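Local coordinates for protein pectinesterase (Sitophilus oryzae, PDB 4PMH) that hydrolyses the methyl esters of pectin's galacturonate chain, releasing methanol, and probably serves the rice weevil in digesting plant cell walls, at residues 223-228 and 288-293. Numbering follows the deposited sequence.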
loop_
_atom_site.group_PDB
_atom_site.type_symbol
_atom_site.label_atom_id
_atom_site.label_comp_id
_atom_site.label_asym_id
_atom_site.label_seq_id
_atom_site.Cartn_x
_atom_site.Cartn_y
_atom_site.Cartn_z
ATOM N N GLY A 223 -7.055 -7.000 3.831
ATOM C CA GLY A 223 -7.999 -6.650 2.794
ATOM C C GLY A 223 -8.464 -7.908 2.100
ATOM O O GLY A 223 -8.242 -9.015 2.583
ATOM N N ASP A 224 -9.106 -7.737 0.963
ATOM C CA ASP A 224 -9.523 -8.865 0.171
ATOM C C ASP A 224 -9.235 -8.711 -1.311
ATOM O O ASP A 224 -8.887 -9.692 -1.926
ATOM C CB ASP A 224 -10.993 -9.222 0.415
ATOM C CG ASP A 224 -11.947 -8.036 0.288
ATOM O OD1 ASP A 224 -11.661 -7.037 -0.423
ATOM O OD2 ASP A 224 -13.032 -8.128 0.919
ATOM N N ILE A 225 -9.347 -7.502 -1.871
ATOM C CA ILE A 225 -9.136 -7.272 -3.303
ATOM C C ILE A 225 -8.210 -6.078 -3.575
ATOM O O ILE A 225 -8.483 -4.932 -3.155
ATOM C CB ILE A 225 -10.482 -7.030 -4.027
ATOM C CG1 ILE A 225 -11.332 -8.308 -4.022
ATOM C CG2 ILE A 225 -10.276 -6.516 -5.460
ATOM C CD1 ILE A 225 -11.084 -9.233 -5.191
ATOM N N ASP A 226 -7.125 -6.346 -4.308
ATOM C CA ASP A 226 -6.137 -5.311 -4.659
ATOM C C ASP A 226 -5.763 -4.491 -3.435
ATOM O O ASP A 226 -5.668 -3.270 -3.507
ATOM C CB ASP A 226 -6.662 -4.374 -5.776
ATOM C CG ASP A 226 -7.107 -5.111 -7.028
ATOM O OD1 ASP A 226 -6.770 -6.307 -7.238
ATOM O OD2 ASP A 226 -7.815 -4.473 -7.847
ATOM N N PHE A 227 -5.579 -5.141 -2.292
ATOM C CA PHE A 227 -5.391 -4.368 -1.050
ATOM C C PHE A 227 -3.990 -3.826 -0.821
ATOM O O PHE A 227 -3.734 -3.085 0.155
ATOM C CB PHE A 227 -6.009 -5.064 0.181
ATOM C CG PHE A 227 -5.330 -6.320 0.651
ATOM C CD1 PHE A 227 -5.781 -7.579 0.236
ATOM C CD2 PHE A 227 -4.318 -6.260 1.610
ATOM C CE1 PHE A 227 -5.199 -8.740 0.742
ATOM C CE2 PHE A 227 -3.744 -7.408 2.100
ATOM C CZ PHE A 227 -4.198 -8.653 1.688
ATOM N N VAL A 228 -3.085 -4.145 -1.740
ATOM C CA VAL A 228 -1.807 -3.435 -1.843
ATOM C C VAL A 228 -1.629 -3.165 -3.328
ATOM O O VAL A 228 -1.357 -4.096 -4.104
ATOM C CB VAL A 228 -0.601 -4.238 -1.296
ATOM C CG1 VAL A 228 0.701 -3.445 -1.449
ATOM C CG2 VAL A 228 -0.827 -4.614 0.155
ATOM N N LEU A 288 -2.237 -14.366 -5.231
ATOM C CA LEU A 288 -1.190 -13.484 -4.761
ATOM C C LEU A 288 -1.237 -12.125 -5.474
ATOM O O LEU A 288 -0.914 -11.102 -4.869
ATOM C CB LEU A 288 0.176 -14.132 -4.982
ATOM C CG LEU A 288 0.477 -15.363 -4.128
ATOM C CD1 LEU A 288 1.851 -15.925 -4.496
ATOM C CD2 LEU A 288 0.405 -15.071 -2.627
ATOM N N GLY A 289 -1.627 -12.100 -6.750
ATOM C CA GLY A 289 -1.593 -10.847 -7.467
ATOM C C GLY A 289 -2.235 -10.825 -8.837
ATOM O O GLY A 289 -2.539 -11.875 -9.429
ATOM N N ARG A 290 -2.459 -9.600 -9.306
ATOM C CA ARG A 290 -2.803 -9.319 -10.687
ATOM C C ARG A 290 -2.268 -7.938 -11.059
ATOM O O ARG A 290 -2.074 -7.079 -10.206
ATOM C CB ARG A 290 -4.313 -9.357 -10.904
ATOM C CG ARG A 290 -5.103 -8.235 -10.248
ATOM C CD ARG A 290 -6.594 -8.464 -10.469
ATOM N NE ARG A 290 -7.418 -7.482 -9.786
ATOM C CZ ARG A 290 -8.682 -7.198 -10.101
ATOM N NH1 ARG A 290 -9.317 -7.848 -11.068
ATOM N NH2 ARG A 290 -9.329 -6.260 -9.432
ATOM N N ALA A 291 -2.053 -7.729 -12.340
ATOM C CA ALA A 291 -1.545 -6.460 -12.808
ATOM C C ALA A 291 -2.674 -5.442 -12.775
ATOM O O ALA A 291 -3.800 -5.734 -13.231
ATOM C CB ALA A 291 -1.000 -6.607 -14.215
ATOM N N TRP A 292 -2.380 -4.285 -12.174
ATOM C CA TRP A 292 -3.245 -3.110 -12.321
ATOM C C TRP A 292 -2.745 -2.394 -13.555
ATOM O O TRP A 292 -1.703 -1.739 -13.545
ATOM C CB TRP A 292 -3.248 -2.201 -11.093
ATOM C CG TRP A 292 -4.103 -0.941 -11.280
ATOM C CD1 TRP A 292 -5.178 -0.781 -12.130
ATOM C CD2 TRP A 292 -3.944 0.302 -10.593
ATOM N NE1 TRP A 292 -5.692 0.508 -12.013
ATOM C CE2 TRP A 292 -4.952 1.183 -11.069
ATOM C CE3 TRP A 292 -3.055 0.758 -9.609
ATOM C CZ2 TRP A 292 -5.071 2.491 -10.607
ATOM C CZ3 TRP A 292 -3.168 2.056 -9.163
ATOM C CH2 TRP A 292 -4.171 2.907 -9.650
ATOM N N ASP A 293 -3.493 -2.579 -14.634
ATOM C CA ASP A 293 -3.149 -2.067 -15.943
ATOM C C ASP A 293 -3.809 -0.683 -16.044
ATOM O O ASP A 293 -4.742 -0.483 -16.856
ATOM C CB ASP A 293 -3.673 -3.033 -17.047
ATOM C CG ASP A 293 -2.675 -4.149 -17.400
ATOM O OD1 ASP A 293 -1.562 -4.210 -16.797
ATOM O OD2 ASP A 293 -3.008 -4.942 -18.315
#
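Arg-290 takes hold of the carboxylate of Asp-226 side-on, with NE and NH2 each bonded to a different oxygen. NE of Arg-290 donates to OD1 of Asp-226 at 2.9 Å, meeting its syn lone pair; NH2 of Arg-290 reaches OD2 of Asp-226 at 2.8 Å, also from the syn side but 22° out of the carboxylate plane. Both oxygens lie near the guanidinium plane, yet the two flat groups are turned 38° apart, so the salt bridge is twisted. An extended chain from CG to NE carries the guanidinium out from strand 286-290, whose backbone stays well back: the CA atoms of Asp-226 and Gly-289 are 7.7 Å apart. Beside this pair, CG2 of Ile-225, anti to the backbone N, comes obliquely to NH2 of Arg-290 at 4.1 Å. With alanine in place of Arg-290, both oxygens of Asp-226 would probably lose these donors and the carboxylate would be freer to turn. Asp-200, the probable proton donor, lies next to Asp-226, the likely nucleophile. The bidentate Asp-Arg pair joins turns of the right-handed parallel beta-helix separated by that of strand 252-257, consistent with the pectin methylesterase active site, where Arg-290 and Trp-292 probably also bind substrate.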